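Local coordinates for Lin1840 protein (Listeria innocua serovar 6a, PDB 4ZOC) that probably hydrolyses terminal, non-reducing beta-D-glucosyl residues to release beta-D-glucose, as a family 3 glycoside hydrolase involved in beta-1,2-glucan metabolism, at residues A126-H131 / K356-D361; L67-I72 / R347-N352; S612-E617 / L624-T629; M151-T154 / L160-E163. The protein carries 2 engineered substitutions. All blocks are in the same frame, centred on the assembly; numbering follows the deposited sequence.

Contact 1: A126-H131 / K356-D361; sequences ATADGH and KDILTD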
loop_
_atom_site.group_PDB
_atom_site.type_symbol
_atom_site.label_atom_id
_atom_site.label_comp_id
_atom_site.label_asym_id
_atom_site.label_seq_id
_atom_site.Cartn_x
_atom_site.Cartn_y
_atom_site.Cartn_z
ATOM N N ALA A 126 -2.409 0.427 38.306
ATOM C CA ALA A 126 -1.899 -0.848 37.883
ATOM C C ALA A 126 -0.953 -1.364 38.968
ATOM O O ALA A 126 -1.017 -2.563 39.300
ATOM C CB ALA A 126 -1.151 -0.736 36.565
ATOM N N THR A 127 -0.137 -0.483 39.544
ATOM C CA THR A 127 0.746 -0.941 40.655
ATOM C C THR A 127 -0.051 -1.336 41.861
ATOM O O THR A 127 0.360 -2.227 42.596
ATOM C CB THR A 127 1.819 0.109 40.984
ATOM O OG1 THR A 127 1.215 1.369 41.360
ATOM C CG2 THR A 127 2.762 0.314 39.785
ATOM N N ALA A 128 -1.152 -0.625 42.124
ATOM C CA ALA A 128 -2.032 -0.968 43.243
ATOM C C ALA A 128 -2.625 -2.350 43.093
ATOM O O ALA A 128 -2.903 -2.995 44.125
ATOM C CB ALA A 128 -3.104 0.095 43.426
ATOM N N ASP A 129 -2.701 -2.868 41.845
ATOM C CA ASP A 129 -3.257 -4.178 41.625
ATOM C C ASP A 129 -2.157 -5.212 41.321
ATOM O O ASP A 129 -2.433 -6.283 40.836
ATOM C CB ASP A 129 -4.335 -4.104 40.520
ATOM C CG ASP A 129 -5.553 -4.903 40.840
ATOM O OD1 ASP A 129 -5.732 -5.314 42.013
ATOM O OD2 ASP A 129 -6.352 -5.131 39.925
ATOM N N GLY A 130 -0.894 -4.842 41.572
ATOM C CA GLY A 130 0.214 -5.762 41.565
ATOM C C GLY A 130 1.054 -5.904 40.299
ATOM O O GLY A 130 1.870 -6.778 40.220
ATOM N N HIS A 131 0.809 -5.067 39.309
ATOM C CA HIS A 131 1.536 -5.098 38.038
ATOM C C HIS A 131 2.814 -4.270 38.055
ATOM O O HIS A 131 2.806 -3.147 38.478
ATOM C CB HIS A 131 0.629 -4.572 36.919
ATOM C CG HIS A 131 -0.687 -5.288 36.808
ATOM N ND1 HIS A 131 -0.802 -6.605 36.409
ATOM C CD2 HIS A 131 -1.942 -4.880 37.105
ATOM C CE1 HIS A 131 -2.068 -6.964 36.430
ATOM N NE2 HIS A 131 -2.775 -5.939 36.866
ATOM N N LYS A 356 -7.665 1.822 47.856
ATOM C CA LYS A 356 -8.107 3.241 47.989
ATOM C C LYS A 356 -7.582 4.079 46.796
ATOM O O LYS A 356 -8.112 5.133 46.537
ATOM C CB LYS A 356 -7.684 3.810 49.335
ATOM C CG LYS A 356 -6.190 4.049 49.465
ATOM C CD LYS A 356 -5.850 4.492 50.883
ATOM C CE LYS A 356 -5.819 3.338 51.898
ATOM N NZ LYS A 356 -5.929 3.915 53.266
ATOM N N ASP A 357 -6.549 3.585 46.109
ATOM C CA ASP A 357 -5.935 4.280 44.994
ATOM C C ASP A 357 -6.627 4.032 43.596
ATOM O O ASP A 357 -6.202 4.596 42.603
ATOM C CB ASP A 357 -4.440 3.936 44.865
ATOM C CG ASP A 357 -3.547 4.515 45.997
ATOM O OD1 ASP A 357 -4.011 5.383 46.746
ATOM O OD2 ASP A 357 -2.350 4.095 46.107
ATOM N N ILE A 358 -7.643 3.185 43.553
ATOM C CA ILE A 358 -8.284 2.689 42.336
ATOM C C ILE A 358 -9.611 3.378 42.148
ATOM O O ILE A 358 -10.485 3.424 43.070
ATOM C CB ILE A 358 -8.397 1.175 42.336
ATOM C CG1 ILE A 358 -6.956 0.599 42.328
ATOM C CG2 ILE A 358 -9.103 0.658 41.084
ATOM C CD1 ILE A 358 -6.831 -0.880 42.566
ATOM N N LEU A 359 -9.747 3.947 40.983
ATOM C CA LEU A 359 -10.988 4.573 40.520
ATOM C C LEU A 359 -11.380 5.704 41.496
ATOM O O LEU A 359 -12.492 5.764 41.913
ATOM C CB LEU A 359 -12.077 3.506 40.292
ATOM C CG LEU A 359 -13.348 3.898 39.548
ATOM C CD1 LEU A 359 -13.005 4.267 38.126
ATOM C CD2 LEU A 359 -14.360 2.758 39.540
ATOM N N THR A 360 -10.440 6.602 41.847
ATOM C CA THR A 360 -10.759 7.736 42.711
ATOM C C THR A 360 -11.513 8.792 41.905
ATOM O O THR A 360 -11.342 8.871 40.667
ATOM C CB THR A 360 -9.509 8.469 43.324
ATOM O OG1 THR A 360 -8.663 9.043 42.296
ATOM C CG2 THR A 360 -8.719 7.525 44.198
ATOM N N ASP A 361 -12.271 9.653 42.602
ATOM C CA ASP A 361 -12.838 10.808 41.945
ATOM C C ASP A 361 -11.791 11.728 41.277
ATOM O O ASP A 361 -12.060 12.237 40.216
ATOM C CB ASP A 361 -13.689 11.613 42.932
ATOM C CG ASP A 361 -14.933 10.846 43.334
ATOM O OD1 ASP A 361 -15.255 9.800 42.718
ATOM O OD2 ASP A 361 -15.596 11.275 44.272
#
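Ala128 and Ile358 meet where a Schellman motif closes helix 112-128 of the TIM-barrel domain, against the long loop that leads from helix 322-338 to helix 361-374. The tight part is small and wholly apolar. The methyl of Ala128, a buried residue, faces the loop, and Ile358 brings its longer branch up to it, with Ile358 CD1 3.9 Å from Ala128 CB. CG1 lies opposite the carbonyl carbon of Ile358 (chi1 -64°) and the next bond is extended (chi2 170°), which carries CD1 forward to the helix end.

The Asp357 side is looser and, like Ile358 but unlike the buried alanine, only partly shielded from solvent. Asp357 CB stops 4.3 Å from Ala128 CB, and the carboxylate does not bond across: its OD2 forms a salt bridge with Arg354 in its own loop. Arg354 also donates from NH1 to Thr127 OG1 and touches Ala128, so one polar tie between loop and helix runs through this arginine; a second is the bond from Leu359 N to Glu125 OE2.

Gly130, with positive phi, is the C-prime residue that turns the chain off the helix. Within this turn Ala126 O accepts both Asp129 N and His131 N, each at 3.1 Å, the two donors arriving from opposite faces of the carbonyl plane.

Contact 2: L67-I72 / R347-N352; sequences LDMIGI and RGLKNN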
loop_
_atom_site.group_PDB
_atom_site.type_symbol
_atom_site.label_atom_id
_atom_site.label_comp_id
_atom_site.label_asym_id
_atom_site.label_seq_id
_atom_site.Cartn_x
_atom_site.Cartn_y
_atom_site.Cartn_z
ATOM N N LEU A 67 -4.537 -9.846 44.595
ATOM C CA LEU A 67 -4.527 -11.109 45.335
ATOM C C LEU A 67 -4.019 -12.288 44.451
ATOM O O LEU A 67 -3.446 -13.270 44.946
ATOM C CB LEU A 67 -5.881 -11.440 45.942
ATOM C CG LEU A 67 -6.163 -11.261 47.425
ATOM C CD1 LEU A 67 -5.524 -10.054 48.091
ATOM C CD2 LEU A 67 -7.672 -11.249 47.690
ATOM N N ASP A 68 -4.306 -12.206 43.156
ATOM C CA ASP A 68 -3.796 -13.138 42.186
ATOM C C ASP A 68 -2.265 -13.052 42.259
ATOM O O ASP A 68 -1.560 -14.078 42.460
ATOM C CB ASP A 68 -4.325 -12.841 40.768
ATOM C CG ASP A 68 -4.408 -14.070 39.873
ATOM O OD1 ASP A 68 -4.120 -15.209 40.312
ATOM O OD2 ASP A 68 -4.737 -13.895 38.662
ATOM N N MET A 69 -1.744 -11.847 42.129
ATOM C CA MET A 69 -0.299 -11.625 42.186
ATOM C C MET A 69 0.313 -12.162 43.505
ATOM O O MET A 69 1.291 -12.941 43.520
ATOM C CB MET A 69 -0.026 -10.139 41.992
ATOM C CG MET A 69 1.419 -9.687 42.082
ATOM S SD MET A 69 2.203 -9.604 43.679
ATOM C CE MET A 69 1.532 -8.045 44.271
ATOM N N ILE A 70 -0.259 -11.761 44.608
ATOM C CA ILE A 70 0.314 -12.145 45.937
ATOM C C ILE A 70 0.318 -13.638 46.129
ATOM O O ILE A 70 1.334 -14.201 46.591
ATOM C CB ILE A 70 -0.397 -11.422 47.089
ATOM C CG1 ILE A 70 -0.082 -9.931 47.074
ATOM C CG2 ILE A 70 -0.010 -12.038 48.451
ATOM C CD1 ILE A 70 -1.120 -9.094 47.796
ATOM N N GLY A 71 -0.767 -14.304 45.722
ATOM C CA GLY A 71 -0.900 -15.762 45.865
ATOM C C GLY A 71 0.157 -16.464 45.030
ATOM O O GLY A 71 0.800 -17.396 45.475
ATOM N N ILE A 72 0.312 -15.998 43.774
ATOM C CA ILE A 72 1.241 -16.581 42.858
ATOM C C ILE A 72 2.660 -16.367 43.304
ATOM O O ILE A 72 3.444 -17.327 43.258
ATOM C CB ILE A 72 1.014 -16.034 41.427
ATOM C CG1 ILE A 72 -0.283 -16.582 40.827
ATOM C CG2 ILE A 72 2.184 -16.388 40.505
ATOM C CD1 ILE A 72 -0.712 -15.799 39.574
ATOM N N ARG A 347 6.253 -5.526 45.702
ATOM C CA ARG A 347 6.283 -4.154 45.250
ATOM C C ARG A 347 5.220 -3.281 45.917
ATOM O O ARG A 347 4.352 -2.631 45.284
ATOM C CB ARG A 347 6.223 -4.122 43.713
ATOM C CG ARG A 347 6.849 -2.895 43.154
ATOM C CD ARG A 347 7.499 -3.117 41.818
ATOM N NE ARG A 347 8.106 -1.842 41.464
ATOM C CZ ARG A 347 7.465 -0.812 40.916
ATOM N NH1 ARG A 347 6.170 -0.873 40.634
ATOM N NH2 ARG A 347 8.139 0.296 40.681
ATOM N N GLY A 348 5.328 -3.235 47.241
ATOM C CA GLY A 348 4.574 -2.284 48.019
ATOM C C GLY A 348 3.278 -2.789 48.616
ATOM O O GLY A 348 2.729 -2.140 49.454
ATOM N N LEU A 349 2.817 -3.965 48.228
ATOM C CA LEU A 349 1.501 -4.368 48.564
ATOM C C LEU A 349 1.322 -5.281 49.792
ATOM O O LEU A 349 0.218 -5.443 50.266
ATOM C CB LEU A 349 0.874 -5.055 47.378
ATOM C CG LEU A 349 0.712 -4.230 46.099
ATOM C CD1 LEU A 349 -0.261 -5.011 45.174
ATOM C CD2 LEU A 349 0.213 -2.837 46.386
ATOM N N LYS A 350 2.366 -5.971 50.226
ATOM C CA LYS A 350 2.150 -7.127 51.147
ATOM C C LYS A 350 1.426 -6.722 52.403
ATOM O O LYS A 350 0.481 -7.442 52.847
ATOM C CB LYS A 350 3.477 -7.798 51.530
ATOM C CG LYS A 350 3.327 -9.154 52.245
ATOM C CD LYS A 350 2.611 -10.179 51.385
ATOM C CE LYS A 350 3.045 -11.612 51.726
ATOM N NZ LYS A 350 1.880 -12.476 51.978
ATOM N N ASN A 351 1.852 -5.589 52.972
ATOM C CA ASN A 351 1.177 -5.021 54.153
ATOM C C ASN A 351 0.515 -3.672 53.922
ATOM O O ASN A 351 0.412 -2.836 54.841
ATOM C CB ASN A 351 2.220 -4.858 55.253
ATOM C CG ASN A 351 2.916 -6.177 55.562
ATOM O OD1 ASN A 351 4.117 -6.308 55.321
ATOM N ND2 ASN A 351 2.152 -7.187 56.029
ATOM N N ASN A 352 0.079 -3.449 52.685
ATOM C CA ASN A 352 -0.420 -2.169 52.291
ATOM C C ASN A 352 -1.427 -2.381 51.167
ATOM O O ASN A 352 -1.071 -2.381 49.976
ATOM C CB ASN A 352 0.683 -1.226 51.845
ATOM C CG ASN A 352 0.158 0.153 51.507
ATOM O OD1 ASN A 352 -0.874 0.563 52.001
ATOM N ND2 ASN A 352 0.841 0.851 50.647
#
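Helix 66-79 presents Met69 and Ile70 to Leu349 and Lys350, which begin a type I beta turn in the loop following helix 322-338. The inner pair is Met69 with Leu349: Met69 CE reaches Leu349 CD1 at 3.6 Å, the two side chains crossing at a slant. Met69 leaves its helix with CG opposite the backbone N (chi1 177°), then bends at both later torsions, and this hook brings the terminal methyl round to the leucine.

The helix links the neighbouring parallel strands 59-61 and 87-90 in a beta-alpha-beta unit of the TIM barrel, and Met69 touches Phe88 of the second strand as well as Leu349 of the loop.

Farther out the chemistry changes. Lys350, exposed and bent at chi2 and chi4, reaches toward the helix until its NZ lies 4.0 Å from Ile70 CG2, a packing contact with no bond in it; the ammonium group has a cation-pi partner in Tyr346 and a long, weak ion pair with Glu74. The turn that carries both loop residues is closed by its own backbone, Asn352 N donating to Leu349 O at 3.1 Å.

Contact 3: S612-E617 / L624-T629; sequences SSLPKE and LHVEVT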
loop_
_atom_site.group_PDB
_atom_site.type_symbol
_atom_site.label_atom_id
_atom_site.label_comp_id
_atom_site.label_asym_id
_atom_site.label_seq_id
_atom_site.Cartn_x
_atom_site.Cartn_y
_atom_site.Cartn_z
ATOM N N SER A 612 6.615 36.300 14.716
ATOM C CA SER A 612 7.645 37.346 14.775
ATOM C C SER A 612 8.620 37.143 13.615
ATOM O O SER A 612 8.758 36.037 13.084
ATOM C CB SER A 612 8.363 37.285 16.099
ATOM O OG SER A 612 7.450 37.464 17.154
ATOM N N SER A 613 9.264 38.246 13.204
ATOM C CA SER A 613 10.195 38.243 12.100
ATOM C C SER A 613 11.235 37.128 12.247
ATOM O O SER A 613 11.758 36.922 13.321
ATOM C CB SER A 613 10.904 39.638 12.054
ATOM O OG SER A 613 11.289 39.955 10.739
ATOM N N LEU A 614 11.490 36.403 11.149
ATOM C CA LEU A 614 12.382 35.267 11.144
ATOM C C LEU A 614 13.603 35.616 10.342
ATOM O O LEU A 614 13.463 36.344 9.380
ATOM C CB LEU A 614 11.717 34.030 10.487
ATOM C CG LEU A 614 10.598 33.338 11.258
ATOM C CD1 LEU A 614 9.801 32.380 10.358
ATOM C CD2 LEU A 614 11.168 32.592 12.450
ATOM N N PRO A 615 14.771 35.026 10.696
ATOM C CA PRO A 615 15.929 35.169 9.787
ATOM C C PRO A 615 15.667 34.654 8.382
ATOM O O PRO A 615 14.917 33.690 8.175
ATOM C CB PRO A 615 17.039 34.312 10.433
ATOM C CG PRO A 615 16.355 33.477 11.491
ATOM C CD PRO A 615 15.045 34.166 11.851
ATOM N N LYS A 616 16.332 35.277 7.433
ATOM C CA LYS A 616 16.263 34.887 6.058
ATOM C C LYS A 616 17.312 33.780 5.803
ATOM O O LYS A 616 17.176 33.029 4.859
ATOM C CB LYS A 616 16.506 36.102 5.141
ATOM C CG LYS A 616 15.293 36.544 4.367
ATOM C CD LYS A 616 15.200 35.795 3.001
ATOM C CE LYS A 616 15.519 34.278 3.043
ATOM N NZ LYS A 616 14.577 33.445 2.261
ATOM N N GLU A 617 18.332 33.690 6.665
ATOM C CA GLU A 617 19.429 32.720 6.526
ATOM C C GLU A 617 19.723 32.104 7.876
ATOM O O GLU A 617 19.412 32.705 8.882
ATOM C CB GLU A 617 20.678 33.432 5.992
ATOM C CG GLU A 617 20.414 33.928 4.588
ATOM C CD GLU A 617 21.621 34.469 3.898
ATOM O OE1 GLU A 617 21.908 33.944 2.821
ATOM O OE2 GLU A 617 22.303 35.363 4.450
ATOM N N LEU A 624 16.618 27.202 14.481
ATOM C CA LEU A 624 15.696 28.240 14.190
ATOM C C LEU A 624 14.734 28.436 15.331
ATOM O O LEU A 624 13.997 27.488 15.737
ATOM C CB LEU A 624 14.949 27.955 12.859
ATOM C CG LEU A 624 13.981 29.024 12.421
ATOM C CD1 LEU A 624 14.715 30.208 11.832
ATOM C CD2 LEU A 624 12.941 28.455 11.460
ATOM N N HIS A 625 14.709 29.673 15.851
ATOM C CA HIS A 625 13.785 30.066 16.897
ATOM C C HIS A 625 12.554 30.771 16.320
ATOM O O HIS A 625 12.656 31.777 15.636
ATOM C CB HIS A 625 14.446 30.932 17.974
ATOM C CG HIS A 625 15.530 30.211 18.694
ATOM N ND1 HIS A 625 15.307 29.444 19.819
ATOM C CD2 HIS A 625 16.839 30.100 18.412
ATOM C CE1 HIS A 625 16.447 28.924 20.217
ATOM N NE2 HIS A 625 17.385 29.285 19.357
ATOM N N VAL A 626 11.391 30.215 16.614
ATOM C CA VAL A 626 10.135 30.667 16.035
ATOM C C VAL A 626 9.265 31.160 17.165
ATOM O O VAL A 626 8.981 30.422 18.145
ATOM C CB VAL A 626 9.420 29.531 15.266
ATOM C CG1 VAL A 626 8.160 30.062 14.672
ATOM C CG2 VAL A 626 10.324 28.942 14.186
ATOM N N GLU A 627 8.884 32.428 17.089
ATOM C CA GLU A 627 8.105 33.055 18.141
ATOM C C GLU A 627 6.750 33.404 17.607
ATOM O O GLU A 627 6.625 34.033 16.554
ATOM C CB GLU A 627 8.800 34.349 18.641
ATOM C CG GLU A 627 8.012 35.052 19.740
ATOM C CD GLU A 627 8.690 36.320 20.183
ATOM O OE1 GLU A 627 9.297 36.288 21.248
ATOM O OE2 GLU A 627 8.658 37.316 19.424
ATOM N N VAL A 628 5.729 32.999 18.321
ATOM C CA VAL A 628 4.373 33.121 17.831
ATOM C C VAL A 628 3.511 33.774 18.894
ATOM O O VAL A 628 3.463 33.326 20.010
ATOM C CB VAL A 628 3.734 31.768 17.421
ATOM C CG1 VAL A 628 2.355 31.977 16.816
ATOM C CG2 VAL A 628 4.623 31.006 16.424
ATOM N N THR A 629 2.807 34.820 18.497
ATOM C CA THR A 629 1.845 35.500 19.380
ATOM C C THR A 629 0.447 35.112 18.977
ATOM O O THR A 629 0.037 35.221 17.810
ATOM C CB THR A 629 1.994 37.021 19.233
ATOM O OG1 THR A 629 3.329 37.350 19.604
ATOM C CG2 THR A 629 1.079 37.750 20.154
HETATM O O HOH W 1 9.649 34.100 15.010
HETATM O O HOH W 2 4.613 37.296 17.045
#
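Ser612 OG is held by two partners: it donates to Glu627 OE2 at 2.6 Å and accepts a hydrogen bond from a water 2.8 Å away. The carboxylate oxygen uses its anti lone pair, the one turned away from OE1. Glu627 can offer it because its chain is fully extended, with CG opposite the backbone N (chi1 179°), and therefore runs alongside the serine. The same water lies 2.9 Å from Thr629 OG1, which is hydrogen-bonded to Thr675 OG1, so the polar chain passes along strand 624-632 and on to the neighbouring strand 673-680.

The backbones pair once at this point. Ser612 N donates to Glu627 O at 2.9 Å, nearly straight at 166°. Its antiparallel counterpart is replaced by a second water, which donates to Ser612 O and accepts from Glu627 N at 2.8 Å. The water marks the place where the 612-617 segment begins to peel away from the strand.

Beyond it, side chains take over from backbone bonds. Leu614 CD2 approaches Val626 CG2 at 4.1 Å and comes within 3.6 Å of His625 O. Pro615 then sets its ring against Leu624, with Pro615 CG 3.7 Å from Leu624 CD1. Leu624 and Val626 continue inward to Val703 and Val705 on the facing sheet. The chain thus leaves the sheet of strand 607-611 and joins the opposite one as strand 617-620, beside 712-720, a switch of an edge strand between sheets as in many immunoglobulin-like sandwiches, here the fibronectin type III-like domain.

Contact 4: M151-T154 / L160-E163; sequences MEST and LNSE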
loop_
_atom_site.group_PDB
_atom_site.type_symbol
_atom_site.label_atom_id
_atom_site.label_comp_id
_atom_site.label_asym_id
_atom_site.label_seq_id
_atom_site.Cartn_x
_atom_site.Cartn_y
_atom_site.Cartn_z
ATOM N N MET A 151 -6.192 2.345 16.679
ATOM C CA MET A 151 -6.699 2.938 17.934
ATOM C C MET A 151 -5.616 3.042 19.005
ATOM O O MET A 151 -5.763 3.802 19.929
ATOM C CB MET A 151 -7.853 2.115 18.505
ATOM C CG MET A 151 -7.501 0.620 18.772
ATOM S SD MET A 151 -8.011 -0.017 20.379
ATOM C CE MET A 151 -7.045 1.008 21.455
ATOM N N GLU A 152 -4.577 2.232 18.874
ATOM C CA GLU A 152 -3.449 2.149 19.847
ATOM C C GLU A 152 -2.361 3.147 19.595
ATOM O O GLU A 152 -1.520 3.324 20.445
ATOM C CB GLU A 152 -2.838 0.753 19.834
ATOM C CG GLU A 152 -3.776 -0.351 20.287
ATOM C CD GLU A 152 -3.247 -1.686 19.829
ATOM O OE1 GLU A 152 -2.191 -2.113 20.340
ATOM O OE2 GLU A 152 -3.929 -2.331 18.996
ATOM N N SER A 153 -2.323 3.717 18.394
ATOM C CA SER A 153 -1.282 4.618 17.956
ATOM C C SER A 153 -1.765 6.029 18.154
ATOM O O SER A 153 -2.956 6.238 18.209
ATOM C CB SER A 153 -1.016 4.354 16.454
ATOM O OG SER A 153 0.002 5.276 15.952
ATOM N N THR A 154 -0.844 7.026 18.161
ATOM C CA THR A 154 -1.242 8.390 18.156
ATOM C C THR A 154 -1.371 8.948 16.745
ATOM O O THR A 154 -1.614 10.184 16.622
ATOM C CB THR A 154 -0.364 9.272 19.126
ATOM O OG1 THR A 154 1.063 9.106 18.871
ATOM C CG2 THR A 154 -0.673 8.851 20.600
ATOM N N LEU A 160 4.834 13.959 16.360
ATOM C CA LEU A 160 3.822 13.782 17.339
ATOM C C LEU A 160 3.948 12.460 18.059
ATOM O O LEU A 160 3.858 12.385 19.331
ATOM C CB LEU A 160 2.421 13.880 16.714
ATOM C CG LEU A 160 1.256 13.909 17.668
ATOM C CD1 LEU A 160 1.352 15.029 18.728
ATOM C CD2 LEU A 160 -0.074 14.060 16.970
ATOM N N ASN A 161 4.117 11.356 17.327
ATOM C CA ASN A 161 4.103 10.066 18.001
ATOM C C ASN A 161 5.286 9.951 18.945
ATOM O O ASN A 161 5.190 9.353 20.015
ATOM C CB ASN A 161 4.140 8.864 17.006
ATOM C CG ASN A 161 2.867 8.786 16.181
ATOM O OD1 ASN A 161 1.885 9.484 16.526
ATOM N ND2 ASN A 161 2.809 7.901 15.233
ATOM N N SER A 162 6.420 10.500 18.499
ATOM C CA SER A 162 7.642 10.515 19.328
ATOM C C SER A 162 7.433 11.319 20.636
ATOM O O SER A 162 7.772 10.830 21.720
ATOM C CB SER A 162 8.834 11.095 18.548
ATOM O OG SER A 162 9.235 10.281 17.434
ATOM N N GLU A 163 6.825 12.504 20.523
ATOM C CA GLU A 163 6.637 13.456 21.670
ATOM C C GLU A 163 5.659 12.852 22.665
ATOM O O GLU A 163 5.920 12.814 23.869
ATOM C CB GLU A 163 6.239 14.811 21.193
ATOM C CG GLU A 163 7.356 15.505 20.383
ATOM C CD GLU A 163 8.495 15.893 21.273
ATOM O OE1 GLU A 163 8.285 16.713 22.127
ATOM O OE2 GLU A 163 9.610 15.349 21.168
HETATM O O HOH W 3 0.505 11.191 14.847
HETATM O O HOH W 4 2.652 8.146 20.764
#
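The carboxamide of Asn161 receives Thr154 OG1 over one face: the hydroxyl donates to Asn161 OD1 at a short 2.5 Å, from 49° out of the carbonyl plane and with a C=O...O angle of only 115°, so the bond follows neither lone pair. At the other end of the amide, ND2 donates to Gly155 O, which fixes the rotation of the group. Ser153 OG comes no nearer to Asn161 ND2 than 3.9 Å and bonds instead to Asp140 O.

Thr154 holds OG1 between its backbone N and carbonyl carbon (chi1 52°), turned to the helix. Both residues belong to the barrel domain: Thr154 lies near the end of the long loop after strand 133-134, and Asn161 lies in the first turn of helix 158-173, which leads on to the neighbouring strand 187-193. The loop is thereby pinned to the start of the helix that it precedes.

Two waters bridge the same residues. One molecule donates both to Thr154 OG1, at 2.7 Å, and to Asn161 O, at 2.9 Å. Another sits 2.8 Å from Asn161 OD1 and close to Thr154 O, which also accepts from Ser551 OG. Leu160, whose CD2 is 4.2 Å from Thr154 O, packs on Phe663 of strand 659-668.

In the fold
Contacts 1 and 2 fasten one loop, that between helices 322-338 and 361-374, to the ends of two barrel helices. They touch, with Leu349 CD1 packing against Ala128 O, and both are small, mainly apolar and only partly buried; Arg354 lies beside contact 1, while Lys350 forms the exposed rim of contact 2. Contact 4, about 25 Å from contact 1 between centres, is fully buried near the middle of the chain and joins residues close in sequence through a hydroxyl, an amide and waters. Contact 3, in the fibronectin type III-like domain, combines both chemistries and is partly buried, with Leu624 and Val626 inside and Pro615 at the exposed rim.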